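Local coordinates for LRR receptor-like serine/threonine-protein kinase RGI3 (Arabidopsis thaliana, PDB 5HZ0), which acts as a cell-surface receptor kinase for RGF peptide hormones that maintain the root stem cell niche, binding them through its extracellular leucine-rich repeats, at residues 244-249 and 264-269; 288-293 and 310-315. The protein carries 5 engineered substitutions. One frame throughout, in Å; residues are numbered along the deposited sequence.

Interaction 1: residues 244-249 and 264-269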
loop_
_atom_site.group_PDB
_atom_site.type_symbol
_atom_site.label_atom_id
_atom_site.label_comp_id
_atom_site.label_asym_id
_atom_site.label_seq_id
_atom_site.Cartn_x
_atom_site.Cartn_y
_atom_site.Cartn_z
ATOM N N GLY A 244 14.995 20.378 3.995
ATOM C CA GLY A 244 15.017 21.233 5.165
ATOM C C GLY A 244 14.128 20.765 6.306
ATOM O O GLY A 244 13.523 19.693 6.250
ATOM N N LYS A 245 14.057 21.589 7.345
ATOM C CA LYS A 245 13.285 21.292 8.550
ATOM C C LYS A 245 11.784 21.655 8.503
ATOM O O LYS A 245 11.368 22.560 7.786
ATOM C CB LYS A 245 13.977 21.865 9.802
ATOM C CG LYS A 245 14.512 23.280 9.676
ATOM C CD LYS A 245 15.532 23.585 10.789
ATOM C CE LYS A 245 16.683 22.565 10.802
ATOM N NZ LYS A 245 17.884 23.003 11.581
ATOM N N ILE A 246 10.977 20.902 9.244
ATOM C CA ILE A 246 9.563 21.227 9.431
ATOM C C ILE A 246 9.444 22.557 10.164
ATOM O O ILE A 246 10.038 22.737 11.221
ATOM C CB ILE A 246 8.848 20.117 10.234
ATOM C CG1 ILE A 246 8.985 18.779 9.505
ATOM C CG2 ILE A 246 7.388 20.451 10.444
ATOM C CD1 ILE A 246 8.602 17.602 10.336
ATOM N N PRO A 247 8.717 23.516 9.582
ATOM C CA PRO A 247 8.567 24.799 10.279
ATOM C C PRO A 247 7.928 24.625 11.657
ATOM O O PRO A 247 6.913 23.953 11.821
ATOM C CB PRO A 247 7.632 25.595 9.366
ATOM C CG PRO A 247 7.786 24.992 8.031
ATOM C CD PRO A 247 8.104 23.529 8.243
ATOM N N THR A 248 8.569 25.221 12.647
ATOM C CA THR A 248 8.060 25.285 14.000
ATOM C C THR A 248 6.696 25.977 14.025
ATOM O O THR A 248 5.779 25.596 14.767
ATOM C CB THR A 248 9.061 26.080 14.857
ATOM O OG1 THR A 248 9.964 25.164 15.484
ATOM C CG2 THR A 248 8.362 26.908 15.907
ATOM N N GLU A 249 6.572 26.987 13.174
ATOM C CA GLU A 249 5.413 27.849 13.155
ATOM C C GLU A 249 4.100 27.116 12.891
ATOM O O GLU A 249 3.038 27.670 13.151
ATOM C CB GLU A 249 5.620 28.955 12.123
ATOM C CG GLU A 249 6.601 30.027 12.570
ATOM C CD GLU A 249 8.016 29.538 12.615
ATOM O OE1 GLU A 249 8.323 28.552 11.907
ATOM O OE2 GLU A 249 8.827 30.139 13.346
ATOM N N ASN A 264 9.523 12.586 1.367
ATOM C CA ASN A 264 10.265 13.769 1.004
ATOM C C ASN A 264 11.693 13.591 1.473
ATOM O O ASN A 264 12.145 12.461 1.698
ATOM C CB ASN A 264 9.642 15.024 1.604
ATOM C CG ASN A 264 8.424 15.484 0.836
ATOM O OD1 ASN A 264 8.562 16.103 -0.217
ATOM N ND2 ASN A 264 7.219 15.184 1.355
ATOM N N LEU A 265 12.436 14.690 1.459
ATOM C CA LEU A 265 13.803 14.752 1.975
ATOM C C LEU A 265 13.989 15.470 3.319
ATOM O O LEU A 265 15.089 15.855 3.665
ATOM C CB LEU A 265 14.778 15.220 0.887
ATOM C CG LEU A 265 14.605 14.394 -0.399
ATOM C CD1 LEU A 265 15.416 14.971 -1.552
ATOM C CD2 LEU A 265 14.956 12.938 -0.165
ATOM N N LEU A 266 12.903 15.754 4.019
ATOM C CA LEU A 266 12.966 16.564 5.239
ATOM C C LEU A 266 13.990 16.070 6.254
ATOM O O LEU A 266 14.184 14.870 6.422
ATOM C CB LEU A 266 11.575 16.639 5.900
ATOM C CG LEU A 266 10.446 17.034 4.945
ATOM C CD1 LEU A 266 9.108 17.120 5.646
ATOM C CD2 LEU A 266 10.790 18.351 4.256
ATOM N N THR A 267 14.652 17.014 6.913
ATOM C CA THR A 267 15.595 16.707 7.973
ATOM C C THR A 267 15.237 17.540 9.198
ATOM O O THR A 267 14.244 18.256 9.219
ATOM C CB THR A 267 17.054 17.070 7.603
ATOM O OG1 THR A 267 17.114 18.462 7.299
ATOM C CG2 THR A 267 17.549 16.264 6.418
ATOM N N GLY A 268 16.083 17.462 10.209
ATOM C CA GLY A 268 15.805 18.134 11.444
ATOM C C GLY A 268 14.854 17.278 12.256
ATOM O O GLY A 268 14.680 16.073 12.037
ATOM N N THR A 269 14.186 17.946 13.170
ATOM C CA THR A 269 13.576 17.299 14.303
ATOM C C THR A 269 12.064 17.506 14.241
ATOM O O THR A 269 11.604 18.466 13.622
ATOM C CB THR A 269 14.189 17.955 15.538
ATOM O OG1 THR A 269 14.914 16.988 16.300
ATOM C CG2 THR A 269 13.163 18.648 16.351
#

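Interaction 2: residues 288-293 and 310-315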
loop_
_atom_site.group_PDB
_atom_site.type_symbol
_atom_site.label_atom_id
_atom_site.label_comp_id
_atom_site.label_asym_id
_atom_site.label_seq_id
_atom_site.Cartn_x
_atom_site.Cartn_y
_atom_site.Cartn_z
ATOM N N ASN A 288 11.291 9.958 5.333
ATOM C CA ASN A 288 12.054 11.187 5.312
ATOM C C ASN A 288 13.385 10.964 5.999
ATOM O O ASN A 288 13.846 9.829 6.125
ATOM C CB ASN A 288 11.328 12.305 6.016
ATOM C CG ASN A 288 10.254 12.904 5.174
ATOM O OD1 ASN A 288 10.553 13.522 4.160
ATOM N ND2 ASN A 288 8.980 12.748 5.596
ATOM N N GLN A 289 14.068 12.058 6.301
ATOM C CA GLN A 289 15.311 12.018 7.071
ATOM C C GLN A 289 15.302 12.531 8.508
ATOM O O GLN A 289 16.361 12.842 9.057
ATOM C CB GLN A 289 16.533 12.453 6.254
ATOM C CG GLN A 289 16.851 11.457 5.137
ATOM C CD GLN A 289 17.321 12.180 3.899
ATOM O OE1 GLN A 289 18.252 12.991 3.960
ATOM N NE2 GLN A 289 16.658 11.924 2.773
ATOM N N ILE A 290 14.107 12.729 9.048
ATOM C CA ILE A 290 13.915 13.305 10.372
ATOM C C ILE A 290 14.709 12.596 11.476
ATOM O O ILE A 290 14.643 11.378 11.635
ATOM C CB ILE A 290 12.397 13.371 10.705
ATOM C CG1 ILE A 290 11.732 14.418 9.800
ATOM C CG2 ILE A 290 12.170 13.700 12.187
ATOM C CD1 ILE A 290 10.309 14.102 9.417
ATOM N N SER A 291 15.495 13.387 12.199
ATOM C CA SER A 291 16.304 12.928 13.330
ATOM C C SER A 291 15.697 13.443 14.641
ATOM O O SER A 291 14.625 14.022 14.635
ATOM C CB SER A 291 17.743 13.408 13.172
ATOM O OG SER A 291 17.777 14.815 13.059
ATOM N N GLY A 292 16.378 13.234 15.759
ATOM C CA GLY A 292 15.873 13.678 17.048
ATOM C C GLY A 292 15.100 12.565 17.741
ATOM O O GLY A 292 15.117 11.416 17.289
ATOM N N THR A 293 14.399 12.908 18.822
ATOM C CA THR A 293 13.554 11.958 19.560
ATOM C C THR A 293 12.100 12.359 19.383
ATOM O O THR A 293 11.810 13.516 19.100
ATOM C CB THR A 293 13.819 12.009 21.074
ATOM O OG1 THR A 293 13.441 13.298 21.576
ATOM C CG2 THR A 293 15.278 11.751 21.412
ATOM N N ASP A 310 7.331 6.368 10.428
ATOM C CA ASP A 310 8.234 5.320 9.959
ATOM C C ASP A 310 9.240 5.802 8.910
ATOM O O ASP A 310 9.088 6.880 8.324
ATOM C CB ASP A 310 7.437 4.154 9.395
ATOM C CG ASP A 310 6.558 4.568 8.253
ATOM O OD1 ASP A 310 5.522 5.227 8.512
ATOM O OD2 ASP A 310 6.897 4.234 7.095
ATOM N N ASN A 311 10.295 5.002 8.733
ATOM C CA ASN A 311 11.336 5.258 7.756
ATOM C C ASN A 311 11.966 6.639 7.896
ATOM O O ASN A 311 11.875 7.486 7.004
ATOM C CB ASN A 311 10.819 5.017 6.341
ATOM C CG ASN A 311 10.730 3.539 6.004
ATOM O OD1 ASN A 311 11.716 2.925 5.594
ATOM N ND2 ASN A 311 9.551 2.959 6.175
ATOM N N ASN A 312 12.623 6.833 9.033
ATOM C CA ASN A 312 13.343 8.066 9.326
ATOM C C ASN A 312 14.622 7.764 10.110
ATOM O O ASN A 312 15.121 6.637 10.107
ATOM C CB ASN A 312 12.462 9.035 10.113
ATOM C CG ASN A 312 11.421 9.710 9.248
ATOM O OD1 ASN A 312 11.754 10.572 8.443
ATOM N ND2 ASN A 312 10.147 9.322 9.412
ATOM N N LEU A 313 15.203 8.812 10.669
ATOM C CA LEU A 313 16.361 8.727 11.560
ATOM C C LEU A 313 16.081 8.890 13.080
ATOM O O LEU A 313 16.977 9.252 13.843
ATOM C CB LEU A 313 17.516 9.613 11.048
ATOM C CG LEU A 313 17.961 9.398 9.583
ATOM C CD1 LEU A 313 19.022 10.419 9.193
ATOM C CD2 LEU A 313 18.447 7.971 9.284
ATOM N N ILE A 314 14.827 8.794 13.498
ATOM C CA ILE A 314 14.465 9.131 14.892
ATOM C C ILE A 314 15.136 8.232 15.939
ATOM O O ILE A 314 15.089 7.004 15.844
ATOM C CB ILE A 314 12.956 9.142 15.059
ATOM C CG1 ILE A 314 12.350 10.021 13.960
ATOM C CG2 ILE A 314 12.546 9.572 16.506
ATOM C CD1 ILE A 314 10.845 9.952 13.878
ATOM N N THR A 315 15.811 8.851 16.902
ATOM C CA THR A 315 16.495 8.119 17.964
ATOM C C THR A 315 15.736 8.274 19.268
ATOM O O THR A 315 14.787 9.028 19.342
ATOM C CB THR A 315 17.892 8.707 18.205
ATOM O OG1 THR A 315 17.778 10.132 18.260
ATOM C CG2 THR A 315 18.841 8.340 17.076
#

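Interaction 1: residues 244-249 and 264-269
Gly244 and Thr267 join two consecutive turns of the leucine-rich repeat solenoid by one backbone hydrogen bond, Thr267 N to Gly244 O at 3.0 Å, with an N-H...O angle of 160°. That bond is nearly straight at the hydrogen, yet the donor stands well above the Gly244 carbonyl plane, and so does not approach along a lone pair. Two carbon donors add weaker contacts: Leu266 CA lies 3.3 Å from Gly244 O, and Lys245 CA lies the same distance from Thr267 O. The side chains follow from this frame. Leu266 holds CG beside its own backbone N (chi1 -50°), and its CB and CD2 border the Gly244 carbonyl oxygen, each 3.6 Å from Gly244 O. Its other branch turns to the buried side, where Leu266 CD1 meets Ile246 CG1 at 4.2 Å; Leu266 also rests on Phe261. On the outer side, Lys245 contributes mainly its first methylene, Lys245 CB being 3.7 Å from Thr267 O. A bend at chi3 (56°) accompanies the departure of its ammonium end from the 264-269 segment. At the backbone angles of Gly244 and Gly268 a CB would be jammed against the carbonyl oxygen of the residue before. At Gly268 such an atom would, in addition, run into Lys245 CB. Before this meeting point, Asn264 is held with OD1 accepting from Leu242 N of the turn before and ND2 donating to Phe261 O of its own turn. Chemically, then, the contact is a backbone junction with a thin apolar lining: one conventional bond and two C-H...O contacts set the spacing, the isoleucine-leucine pair adds modest packing inside, and the lysine's charge has no part in joining the two segments.

Interaction 2: residues 288-293 and 310-315
Asn312 sets CG beside its own backbone N (chi1 -76°), and with its chi2 this carries its amide across to Asn288 and Ile290 of the preceding turn. There OD1 accepts from the backbone of Ile290, with Ile290 N to Asn312 OD1 at 3.2 Å. The bond is bent, 137° at the hydrogen, and the donor is tilted from the amide carbonyl plane. The opposite end of the amide is spoken for as well, since Asn312 ND2 donates to Ile309 O in its own turn. Replacing this asparagine with an alanine would remove the amide and is likely to leave the Ile290 N-H and the Ile309 carbonyl without this shared partner. Around this amide the backbones pair directly. Asn288 N reaches Asn311 O at 3.0 Å, and Leu313 N reaches Ile290 O at 2.8 Å. Farther on, Gly292 O takes two donors from one residue. Thr315 N lies at 2.7 Å from Gly292 O, almost in line with the carbonyl, whereas Thr315 OG1, turned between its backbone N and carbonyl carbon (chi1 46°), comes to Gly292 O from above the carbonyl plane. Ile290 and Ile314 lie side by side and point the same way, Ile290 CG2 touching Ile314 CG1 at 4.1 Å. On the outer side Leu313 lays CD1 against the Gln289 carbonyl, 3.6 Å from Gln289 O. Asn311, whose ND2 donates to Asp310 OD2, also packs on a basic side chain of the bound peptide. Stacked asparagines that bond to the backbone of the neighbouring turn, followed by leucine or isoleucine and a Ser/Thr-Gly segment, are the asparagine ladder of the plant-type leucine-rich repeat solenoid.

Followed from the N terminus, interaction 1 brings 264-269 back onto 244-249, closing a loop that contains strand 258-260; interaction 2 then closes 288-293 against 310-315 around strand 306-308. The two are in series, neither nested nor crossed, with centres about 11 Å apart. Strand 282-284 lies on the chain between them. They also touch directly: Gly268 O lies 2.8 Å from Ser291 N, a probable hydrogen bond, as is the pair Leu266 O and Gln289 N. Asn288 OD1 accepts from Leu266 N, so the asparagine ladder continues from one contact to the other. Together they tie predicted repeats 11 to 14 into one continuous stack.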